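Local atomic coordinates of GTP binding regulator (Thermotoga maritima, PDB entry 1VR8), a protein that is of unknown function but adopts a fold similar to the Ran-binding protein Mog1p and may regulate GTP binding. Residues A[21-26]-A[50-55]; A[61-66]-A[116-121]; A[73-78]-A[97-102]. One frame throughout, in Å; residues are numbered along the deposited sequence.

Contact 1: A[21-26]-A[50-55]; sequences TAIFVL and KVAVFE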
loop_
_atom_site.group_PDB
_atom_site.type_symbol
_atom_site.label_atom_id
_atom_site.label_comp_id
_atom_site.label_asym_id
_atom_site.label_seq_id
_atom_site.Cartn_x
_atom_site.Cartn_y
_atom_site.Cartn_z
ATOM N N THR A 21 -11.095 -0.750 7.735
ATOM C CA THR A 21 -10.800 0.453 8.492
ATOM C C THR A 21 -9.460 1.037 8.078
ATOM O O THR A 21 -9.309 2.246 8.010
ATOM C CB THR A 21 -10.899 0.207 10.024
ATOM O OG1 THR A 21 -12.133 -0.469 10.305
ATOM C CG2 THR A 21 -10.919 1.539 10.734
ATOM N N ALA A 22 -8.517 0.182 7.696
ATOM C CA ALA A 22 -7.233 0.632 7.179
ATOM C C ALA A 22 -7.373 1.519 5.922
ATOM O O ALA A 22 -6.559 2.390 5.695
ATOM C CB ALA A 22 -6.360 -0.517 6.879
ATOM N N ILE A 23 -8.408 1.296 5.126
ATOM C CA ILE A 23 -8.709 2.189 4.000
ATOM C C ILE A 23 -9.433 3.446 4.461
ATOM O O ILE A 23 -9.044 4.599 4.151
ATOM C CB ILE A 23 -9.577 1.445 2.966
ATOM C CG1 ILE A 23 -8.776 0.295 2.327
ATOM C CG2 ILE A 23 -10.109 2.389 1.911
ATOM C CD1 ILE A 23 -9.584 -0.655 1.565
ATOM N N PHE A 24 -10.511 3.239 5.207
ATOM C CA PHE A 24 -11.406 4.349 5.528
ATOM C C PHE A 24 -10.756 5.392 6.419
ATOM O O PHE A 24 -11.058 6.577 6.317
ATOM C CB PHE A 24 -12.692 3.840 6.177
ATOM C CG PHE A 24 -13.520 2.937 5.279
ATOM C CD1 PHE A 24 -13.908 3.351 4.025
ATOM C CD2 PHE A 24 -13.942 1.691 5.724
ATOM C CE1 PHE A 24 -14.656 2.534 3.187
ATOM C CE2 PHE A 24 -14.712 0.847 4.879
ATOM C CZ PHE A 24 -15.060 1.283 3.621
ATOM N N VAL A 25 -9.807 4.976 7.258
ATOM C CA VAL A 25 -9.130 5.924 8.139
ATOM C C VAL A 25 -8.229 6.926 7.380
ATOM O O VAL A 25 -7.822 7.951 7.906
ATOM C CB VAL A 25 -8.329 5.136 9.221
ATOM C CG1 VAL A 25 -7.096 4.554 8.636
ATOM C CG2 VAL A 25 -8.048 5.977 10.416
ATOM N N LEU A 26 -7.937 6.626 6.114
ATOM C CA LEU A 26 -7.062 7.498 5.318
ATOM C C LEU A 26 -7.775 8.688 4.695
ATOM O O LEU A 26 -7.131 9.597 4.177
ATOM C CB LEU A 26 -6.403 6.698 4.203
ATOM C CG LEU A 26 -5.553 5.552 4.713
ATOM C CD1 LEU A 26 -5.102 4.718 3.540
ATOM C CD2 LEU A 26 -4.380 6.101 5.502
ATOM N N LYS A 50 -8.320 -5.586 -1.253
ATOM C CA LYS A 50 -9.166 -4.539 -1.804
ATOM C C LYS A 50 -8.308 -3.493 -2.450
ATOM O O LYS A 50 -7.128 -3.322 -2.109
ATOM C CB LYS A 50 -10.058 -3.907 -0.728
ATOM C CG LYS A 50 -11.007 -4.892 -0.152
ATOM C CD LYS A 50 -12.092 -4.242 0.691
ATOM C CE LYS A 50 -12.963 -5.314 1.322
ATOM N NZ LYS A 50 -14.107 -4.690 2.023
ATOM N N VAL A 51 -8.899 -2.800 -3.413
ATOM C CA VAL A 51 -8.327 -1.599 -3.978
ATOM C C VAL A 51 -9.311 -0.432 -3.766
ATOM O O VAL A 51 -10.518 -0.573 -3.995
ATOM C CB VAL A 51 -7.963 -1.742 -5.469
ATOM C CG1 VAL A 51 -9.155 -2.128 -6.293
ATOM C CG2 VAL A 51 -7.356 -0.444 -6.001
ATOM N N ALA A 52 -8.754 0.697 -3.351
ATOM C CA ALA A 52 -9.469 1.935 -3.136
ATOM C C ALA A 52 -8.891 3.013 -3.997
ATOM O O ALA A 52 -7.666 3.020 -4.274
ATOM C CB ALA A 52 -9.371 2.325 -1.657
ATOM N N VAL A 53 -9.752 3.890 -4.500
ATOM C CA VAL A 53 -9.330 5.067 -5.234
ATOM C C VAL A 53 -9.628 6.312 -4.411
ATOM O O VAL A 53 -10.761 6.511 -3.948
ATOM C CB VAL A 53 -10.028 5.178 -6.611
ATOM C CG1 VAL A 53 -9.510 6.396 -7.383
ATOM C CG2 VAL A 53 -9.816 3.937 -7.427
ATOM N N PHE A 54 -8.601 7.131 -4.238
ATOM C CA PHE A 54 -8.728 8.407 -3.554
ATOM C C PHE A 54 -8.544 9.500 -4.575
ATOM O O PHE A 54 -7.575 9.503 -5.330
ATOM C CB PHE A 54 -7.668 8.539 -2.479
ATOM C CG PHE A 54 -7.862 7.626 -1.321
ATOM C CD1 PHE A 54 -7.372 6.337 -1.347
ATOM C CD2 PHE A 54 -8.498 8.079 -0.182
ATOM C CE1 PHE A 54 -7.550 5.501 -0.304
ATOM C CE2 PHE A 54 -8.667 7.266 0.891
ATOM C CZ PHE A 54 -8.216 5.973 0.849
ATOM N N GLU A 55 -9.471 10.441 -4.592
ATOM C CA GLU A 55 -9.319 11.646 -5.397
ATOM C C GLU A 55 -8.480 12.649 -4.634
ATOM O O GLU A 55 -8.747 12.929 -3.472
ATOM C CB GLU A 55 -10.673 12.249 -5.696
ATOM C CG GLU A 55 -11.629 11.347 -6.432
ATOM C CD GLU A 55 -11.125 10.854 -7.778
ATOM O OE1 GLU A 55 -10.330 11.569 -8.451
ATOM O OE2 GLU A 55 -11.546 9.728 -8.173
#

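Contact 2: A[61-66]-A[116-121]; sequences VFLYVY and WLFIVE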
loop_
_atom_site.group_PDB
_atom_site.type_symbol
_atom_site.label_atom_id
_atom_site.label_comp_id
_atom_site.label_asym_id
_atom_site.label_seq_id
_atom_site.Cartn_x
_atom_site.Cartn_y
_atom_site.Cartn_z
ATOM N N VAL A 61 -5.448 8.441 -7.048
ATOM C CA VAL A 61 -4.417 7.554 -6.552
ATOM C C VAL A 61 -5.068 6.240 -6.094
ATOM O O VAL A 61 -6.130 6.237 -5.464
ATOM C CB VAL A 61 -3.663 8.221 -5.386
ATOM C CG1 VAL A 61 -2.672 7.268 -4.791
ATOM C CG2 VAL A 61 -2.942 9.489 -5.892
ATOM N N PHE A 62 -4.453 5.120 -6.454
ATOM C CA PHE A 62 -4.981 3.808 -6.148
ATOM C C PHE A 62 -4.205 3.197 -4.994
ATOM O O PHE A 62 -2.981 3.210 -4.972
ATOM C CB PHE A 62 -4.860 2.884 -7.363
ATOM C CG PHE A 62 -5.687 3.302 -8.556
ATOM C CD1 PHE A 62 -5.335 4.423 -9.298
ATOM C CD2 PHE A 62 -6.787 2.560 -8.951
ATOM C CE1 PHE A 62 -6.078 4.806 -10.386
ATOM C CE2 PHE A 62 -7.549 2.951 -10.056
ATOM C CZ PHE A 62 -7.204 4.050 -10.763
ATOM N N LEU A 63 -4.928 2.668 -4.024
ATOM C CA LEU A 63 -4.340 1.971 -2.905
ATOM C C LEU A 63 -4.858 0.542 -2.882
ATOM O O LEU A 63 -6.062 0.311 -2.775
ATOM C CB LEU A 63 -4.693 2.654 -1.610
ATOM C CG LEU A 63 -4.303 1.899 -0.341
ATOM C CD1 LEU A 63 -2.820 2.019 -0.157
ATOM C CD2 LEU A 63 -5.033 2.433 0.863
ATOM N N TYR A 64 -3.937 -0.394 -2.989
ATOM C CA TYR A 64 -4.199 -1.837 -2.886
ATOM C C TYR A 64 -3.763 -2.292 -1.509
ATOM O O TYR A 64 -2.667 -1.948 -1.043
ATOM C CB TYR A 64 -3.439 -2.619 -3.948
ATOM C CG TYR A 64 -3.773 -2.236 -5.376
ATOM C CD1 TYR A 64 -3.234 -1.094 -5.961
ATOM C CD2 TYR A 64 -4.601 -3.019 -6.141
ATOM C CE1 TYR A 64 -3.549 -0.746 -7.250
ATOM C CE2 TYR A 64 -4.923 -2.677 -7.457
ATOM C CZ TYR A 64 -4.378 -1.541 -8.006
ATOM O OH TYR A 64 -4.698 -1.166 -9.302
ATOM N N VAL A 65 -4.632 -3.045 -0.859
ATOM C CA VAL A 65 -4.360 -3.508 0.491
ATOM C C VAL A 65 -4.603 -5.006 0.616
ATOM O O VAL A 65 -5.636 -5.524 0.171
ATOM C CB VAL A 65 -5.313 -2.900 1.533
ATOM C CG1 VAL A 65 -4.786 -3.197 2.955
ATOM C CG2 VAL A 65 -5.546 -1.438 1.268
ATOM N N TYR A 66 -3.685 -5.676 1.297
ATOM C CA TYR A 66 -3.800 -7.080 1.649
ATOM C C TYR A 66 -3.452 -7.221 3.127
ATOM O O TYR A 66 -2.479 -6.617 3.596
ATOM C CB TYR A 66 -2.836 -7.950 0.793
ATOM C CG TYR A 66 -2.589 -9.333 1.374
ATOM C CD1 TYR A 66 -1.612 -9.541 2.361
ATOM C CD2 TYR A 66 -3.341 -10.433 0.951
ATOM C CE1 TYR A 66 -1.422 -10.783 2.912
ATOM C CE2 TYR A 66 -3.146 -11.704 1.502
ATOM C CZ TYR A 66 -2.170 -11.861 2.485
ATOM O OH TYR A 66 -1.935 -13.098 3.057
ATOM N N TRP A 116 0.684 -7.100 6.705
ATOM C CA TRP A 116 0.140 -6.105 5.804
ATOM C C TRP A 116 1.006 -5.947 4.564
ATOM O O TRP A 116 2.240 -5.958 4.636
ATOM C CB TRP A 116 0.064 -4.730 6.504
ATOM C CG TRP A 116 -0.936 -4.694 7.626
ATOM C CD1 TRP A 116 -0.694 -4.830 8.976
ATOM C CD2 TRP A 116 -2.337 -4.530 7.492
ATOM N NE1 TRP A 116 -1.861 -4.785 9.671
ATOM C CE2 TRP A 116 -2.895 -4.612 8.789
ATOM C CE3 TRP A 116 -3.189 -4.345 6.401
ATOM C CZ2 TRP A 116 -4.263 -4.467 9.024
ATOM C CZ3 TRP A 116 -4.533 -4.196 6.636
ATOM C CH2 TRP A 116 -5.065 -4.271 7.940
ATOM N N LEU A 117 0.341 -5.737 3.436
ATOM C CA LEU A 117 0.986 -5.375 2.176
ATOM C C LEU A 117 0.166 -4.251 1.562
ATOM O O LEU A 117 -1.049 -4.374 1.450
ATOM C CB LEU A 117 1.034 -6.570 1.245
ATOM C CG LEU A 117 1.258 -6.305 -0.247
ATOM C CD1 LEU A 117 2.583 -5.680 -0.529
ATOM C CD2 LEU A 117 1.104 -7.625 -0.982
ATOM N N PHE A 118 0.839 -3.176 1.169
ATOM C CA PHE A 118 0.205 -2.018 0.491
ATOM C C PHE A 118 0.861 -1.769 -0.840
ATOM O O PHE A 118 2.083 -1.919 -0.964
ATOM C CB PHE A 118 0.364 -0.762 1.357
ATOM C CG PHE A 118 -0.397 -0.838 2.663
ATOM C CD1 PHE A 118 -1.756 -0.555 2.689
ATOM C CD2 PHE A 118 0.211 -1.254 3.812
ATOM C CE1 PHE A 118 -2.472 -0.648 3.850
ATOM C CE2 PHE A 118 -0.512 -1.376 4.995
ATOM C CZ PHE A 118 -1.851 -1.068 5.005
ATOM N N ILE A 119 0.069 -1.346 -1.821
ATOM C CA ILE A 119 0.595 -0.837 -3.066
ATOM C C ILE A 119 -0.118 0.490 -3.313
ATOM O O ILE A 119 -1.367 0.569 -3.244
ATOM C CB ILE A 119 0.319 -1.759 -4.268
ATOM C CG1 ILE A 119 0.787 -3.208 -3.995
ATOM C CG2 ILE A 119 1.010 -1.163 -5.507
ATOM C CD1 ILE A 119 0.220 -4.204 -4.969
ATOM N N VAL A 120 0.654 1.527 -3.598
ATOM C CA VAL A 120 0.087 2.791 -4.027
ATOM C C VAL A 120 0.535 3.067 -5.457
ATOM O O VAL A 120 1.730 2.983 -5.779
ATOM C CB VAL A 120 0.529 3.936 -3.118
ATOM C CG1 VAL A 120 -0.003 5.289 -3.610
ATOM C CG2 VAL A 120 0.044 3.701 -1.742
ATOM N N GLU A 121 -0.411 3.390 -6.322
ATOM C CA GLU A 121 -0.088 3.694 -7.706
ATOM C C GLU A 121 -0.876 4.864 -8.231
ATOM O O GLU A 121 -2.002 5.121 -7.817
ATOM C CB GLU A 121 -0.216 2.469 -8.617
ATOM C CG GLU A 121 -1.538 1.888 -8.759
ATOM C CD GLU A 121 -1.627 0.754 -9.824
ATOM O OE1 GLU A 121 -0.598 0.070 -10.046
ATOM O OE2 GLU A 121 -2.765 0.561 -10.370
#

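Contact 3: A[73-78]-A[97-102]; sequences KIWKKL and GKFSTV. With AZI (azide ion), chain B.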
loop_
_atom_site.group_PDB
_atom_site.type_symbol
_atom_site.label_atom_id
_atom_site.label_comp_id
_atom_site.label_asym_id
_atom_site.label_seq_id
_atom_site.Cartn_x
_atom_site.Cartn_y
_atom_site.Cartn_z
ATOM N N LYS A 73 5.430 -13.164 0.859
ATOM C CA LYS A 73 5.392 -14.016 -0.328
ATOM C C LYS A 73 4.832 -13.256 -1.524
ATOM O O LYS A 73 5.389 -13.301 -2.633
ATOM C CB LYS A 73 4.551 -15.264 -0.016
ATOM C CG LYS A 73 4.457 -16.325 -1.095
ATOM C CD LYS A 73 3.608 -17.553 -0.629
ATOM N N ILE A 74 3.738 -12.547 -1.292
ATOM C CA ILE A 74 3.063 -11.797 -2.346
ATOM C C ILE A 74 3.924 -10.639 -2.799
ATOM O O ILE A 74 4.101 -10.421 -4.005
ATOM C CB ILE A 74 1.689 -11.252 -1.868
ATOM C CG1 ILE A 74 0.760 -12.409 -1.551
ATOM C CG2 ILE A 74 1.081 -10.359 -2.939
ATOM C CD1 ILE A 74 -0.507 -11.980 -0.775
ATOM N N TRP A 75 4.457 -9.892 -1.836
ATOM C CA TRP A 75 5.339 -8.762 -2.152
ATOM C C TRP A 75 6.538 -9.246 -2.979
ATOM O O TRP A 75 6.926 -8.619 -3.986
ATOM C CB TRP A 75 5.810 -8.064 -0.855
ATOM C CG TRP A 75 6.712 -6.873 -1.106
ATOM C CD1 TRP A 75 6.355 -5.567 -1.276
ATOM C CD2 TRP A 75 8.139 -6.915 -1.209
ATOM N NE1 TRP A 75 7.482 -4.798 -1.466
ATOM C CE2 TRP A 75 8.581 -5.607 -1.427
ATOM C CE3 TRP A 75 9.087 -7.935 -1.082
ATOM C CZ2 TRP A 75 9.917 -5.298 -1.583
ATOM C CZ3 TRP A 75 10.435 -7.622 -1.217
ATOM C CH2 TRP A 75 10.836 -6.324 -1.473
ATOM N N LYS A 76 7.109 -10.384 -2.611
ATOM C CA LYS A 76 8.196 -10.906 -3.419
ATOM C C LYS A 76 7.745 -11.281 -4.832
ATOM O O LYS A 76 8.471 -11.033 -5.775
ATOM C CB LYS A 76 8.878 -12.085 -2.736
ATOM C CG LYS A 76 9.860 -11.613 -1.678
ATOM C CD LYS A 76 10.801 -12.689 -1.222
ATOM C CE LYS A 76 12.005 -12.085 -0.482
ATOM N N LYS A 77 6.552 -11.870 -4.976
ATOM C CA LYS A 77 6.022 -12.171 -6.306
ATOM C C LYS A 77 5.811 -10.888 -7.101
ATOM O O LYS A 77 6.084 -10.862 -8.298
ATOM C CB LYS A 77 4.713 -12.958 -6.215
ATOM C CG LYS A 77 4.922 -14.436 -5.998
ATOM C CD LYS A 77 3.632 -15.167 -5.611
ATOM N N LEU A 78 5.354 -9.828 -6.436
ATOM C CA LEU A 78 5.131 -8.535 -7.091
ATOM C C LEU A 78 6.435 -7.946 -7.565
ATOM O O LEU A 78 6.543 -7.428 -8.683
ATOM C CB LEU A 78 4.478 -7.530 -6.150
ATOM C CG LEU A 78 3.026 -7.764 -5.766
ATOM C CD1 LEU A 78 2.648 -6.782 -4.649
ATOM C CD2 LEU A 78 2.137 -7.603 -6.964
ATOM N N GLY A 97 9.815 -5.042 3.504
ATOM C CA GLY A 97 10.316 -4.667 2.208
ATOM C C GLY A 97 9.551 -3.509 1.612
ATOM O O GLY A 97 8.380 -3.276 1.950
ATOM N N LYS A 98 10.221 -2.794 0.718
ATOM C CA LYS A 98 9.635 -1.711 -0.018
ATOM C C LYS A 98 10.291 -1.659 -1.397
ATOM O O LYS A 98 11.506 -1.769 -1.501
ATOM C CB LYS A 98 9.889 -0.386 0.699
ATOM C CG LYS A 98 9.311 0.819 -0.040
ATOM C CD LYS A 98 9.669 2.129 0.681
ATOM C CE LYS A 98 9.079 3.330 -0.044
ATOM N NZ LYS A 98 9.315 4.637 0.660
ATOM N N PHE A 99 9.484 -1.513 -2.440
ATOM C CA PHE A 99 10.005 -1.155 -3.749
ATOM C C PHE A 99 9.267 0.018 -4.341
ATOM O O PHE A 99 8.118 0.286 -3.997
ATOM C CB PHE A 99 10.092 -2.344 -4.723
ATOM C CG PHE A 99 8.757 -2.885 -5.196
ATOM C CD1 PHE A 99 8.020 -2.226 -6.203
ATOM C CD2 PHE A 99 8.284 -4.100 -4.727
ATOM C CE1 PHE A 99 6.799 -2.762 -6.665
ATOM C CE2 PHE A 99 7.071 -4.648 -5.189
ATOM C CZ PHE A 99 6.330 -3.974 -6.153
ATOM N N SER A 100 9.965 0.730 -5.214
ATOM C CA SER A 100 9.393 1.794 -6.026
ATOM C C SER A 100 9.743 1.578 -7.480
ATOM O O SER A 100 10.890 1.238 -7.819
ATOM C CB SER A 100 9.931 3.157 -5.594
ATOM O OG SER A 100 9.574 3.407 -4.238
ATOM N N THR A 101 8.781 1.827 -8.359
ATOM C CA THR A 101 9.017 1.668 -9.774
ATOM C C THR A 101 8.073 2.582 -10.564
ATOM O O THR A 101 7.274 3.328 -9.989
ATOM C CB THR A 101 8.865 0.171 -10.181
ATOM O OG1 THR A 101 9.281 -0.011 -11.531
ATOM C CG2 THR A 101 7.446 -0.316 -9.990
ATOM N N VAL A 102 8.203 2.518 -11.871
ATOM C CA VAL A 102 7.368 3.314 -12.768
ATOM C C VAL A 102 6.908 2.408 -13.900
ATOM O O VAL A 102 7.719 1.720 -14.463
ATOM C CB VAL A 102 8.182 4.482 -13.363
ATOM C CG1 VAL A 102 7.282 5.340 -14.226
ATOM C CG2 VAL A 102 8.762 5.309 -12.256
HETATM N N1 AZI B . 11.969 2.842 -2.730
HETATM N N2 AZI B . 12.552 1.917 -2.319
HETATM N N3 AZI B . 13.144 1.013 -1.876
#

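Contact 1: A[21-26]-A[50-55]
Ile23 meets the strand with both of its branches, and its first torsion decides which branch goes where: with chi1 at -66°, CG2 lies opposite the backbone N and drops onto Ala52, while CG1 lies beside that N and carries CD1 toward Lys50. Phe54 has a similar first torsion (chi1 -69°), its CG opposite the carbonyl carbon, and this sends the ring out from the strand toward Ile23 and Leu26. The closest apolar approach is Ile23 CG2 to Ala52 CB, 3.6 Å. A methyl is all that Ala52 offers, and the branched isoleucine comes close to the strand there. Ile23 CD1 reaches Lys50 CB at 4.0 Å, the two side chains crossing at about a right angle; the lysine is touched at its CB, and the extended remainder takes NZ to a salt bridge with Asp20. At the far end of the Phe54 ring, two residues approach CZ from the same side. Phe54 CZ lies 3.9 Å from Leu26 CB, and Ile23 O approaches the same CZ at the ring edge, in its plane, at 3.7 Å. That carbonyl oxygen already accepts the N-H of Leu26 (3.0 Å from N to O), and the slightly positive C-H rim of the phenyl ring is a suitable neighbour for it. Phe54 also meets the ring of Phe129, and Leu26 packs on Val133 and Val136, all from helix 126-138. The arrangement is that of an alpha/beta layer, in which helix 19-24 and helix 126-138 together cover one face of the antiparallel sheet of a Mog1p-like fold.

Contact 2: A[61-66]-A[116-121]
The Tyr64 ring has Ile119 O and Glu121 CG at its edge, in plane, and the Phe62 ring likewise turns an edge to Glu121 O. On the other face of the sheet Val65 lies side by side with the rings of Trp116 and Phe118, pointing the same way, its CG1 at the edge of the indole; the valine has two conformers, and this contact is doubtful for the second. Leu63 CD1 and Val120 CG2 meet at 3.7 Å on this face. Between the two strands, six backbone hydrogen bonds form an antiparallel ladder, with Phe62-Glu121, Tyr64-Ile119 and Tyr66-Leu117 as the hydrogen-bonded pairs. The bond from Tyr64 N to Ile119 O is 2.8 Å long and nearly straight, 172° at the hydrogen.

The polar link between side chains runs diagonally: Tyr64 OH donates to Glu121 OE2 at 2.8 Å. Glu121 has its CG between the backbone N and the carbonyl carbon (chi1 64°), which runs the extended chain past the Tyr64 ring edge at CE1 and brings the carboxylate to the hydroxyl. Ring and carboxylate planes stand 85° apart, and the hydroxyl meets OE2 from above the carboxylate plane. OE1 accepts from Tyr42 OH, and OE2 also hydrogen-bonds a glycerol, probably from the crystallisation liquor. Two tyrosine hydroxyls thus grip the carboxylate and fix its rotation, and their donated bonds would probably stabilise its charged form.

Contact 3: A[73-78]-A[97-102]
Trp75 and Phe99 form the aromatic contact, sliding past each other in opposite directions, the five-membered ring of Trp75 lying oblique to the phenyl ring at 42°, with centroids 5.1 Å apart. Trp75 NE1 comes 3.4 Å from Phe99 CD2, but its N-H is spent on Ala110 O, which fixes the turn of the indole. With chi1 at -179°, Trp75 CG extends opposite the backbone N and carries the indole from helix 71-79 across to the strand.

Phe99 CE2 lies over one face of the indole, and a CH-pi contact covers the opposite face, where Gly97 CA stands 4.1 Å from the centroid of the six-membered ring. Glycine suits this place because it bears no side chain to hold the ring off the backbone, and Trp75 CZ2 packs down to 3.4 Å from Lys98 N.

Apolar packing is slighter: Leu78 CB touches the edge of the Phe99 ring, 4.0 Å from CE2. Phe99 also has a cation-pi partner in Arg88.

Lys98 points away from the helix, and Ser100 OG donates to N1 of an azide ion at 2.9 Å. The extended Lys98 chain runs alongside the ion, and Lys98 NZ hydrogen-bonds Tyr134 OH and a glycerol. Azide and glycerol probably come from the crystallisation liquor. The strand therefore has two chemistries: one side buries an indole whose N-H is satisfied, and the other offers a hydroxyl able to bind a small anion.

From the N terminus, helix 19-24 comes first, and contact 1 closes a loop of 23 residues, largely strand, by laying that helix on strand 45-56. Strand 59-67 follows at once and pairs with 45-56 through backbone bonds such as Leu63 N to Ala52 O, so contacts 1 and 2 adjoin although they lie in series along the chain. The longer loop closed by contact 2, 61-66 with 116-121, encloses contact 3 entirely, where helix 71-79 is fastened to strand 96-103. Ile74, Trp75 and Leu78 also pack on strand 116-122, joining contact 3 to contact 2. Contacts 1 and 3 do not touch, and sit on opposite sides of the chain's centre, linked through the one sheet.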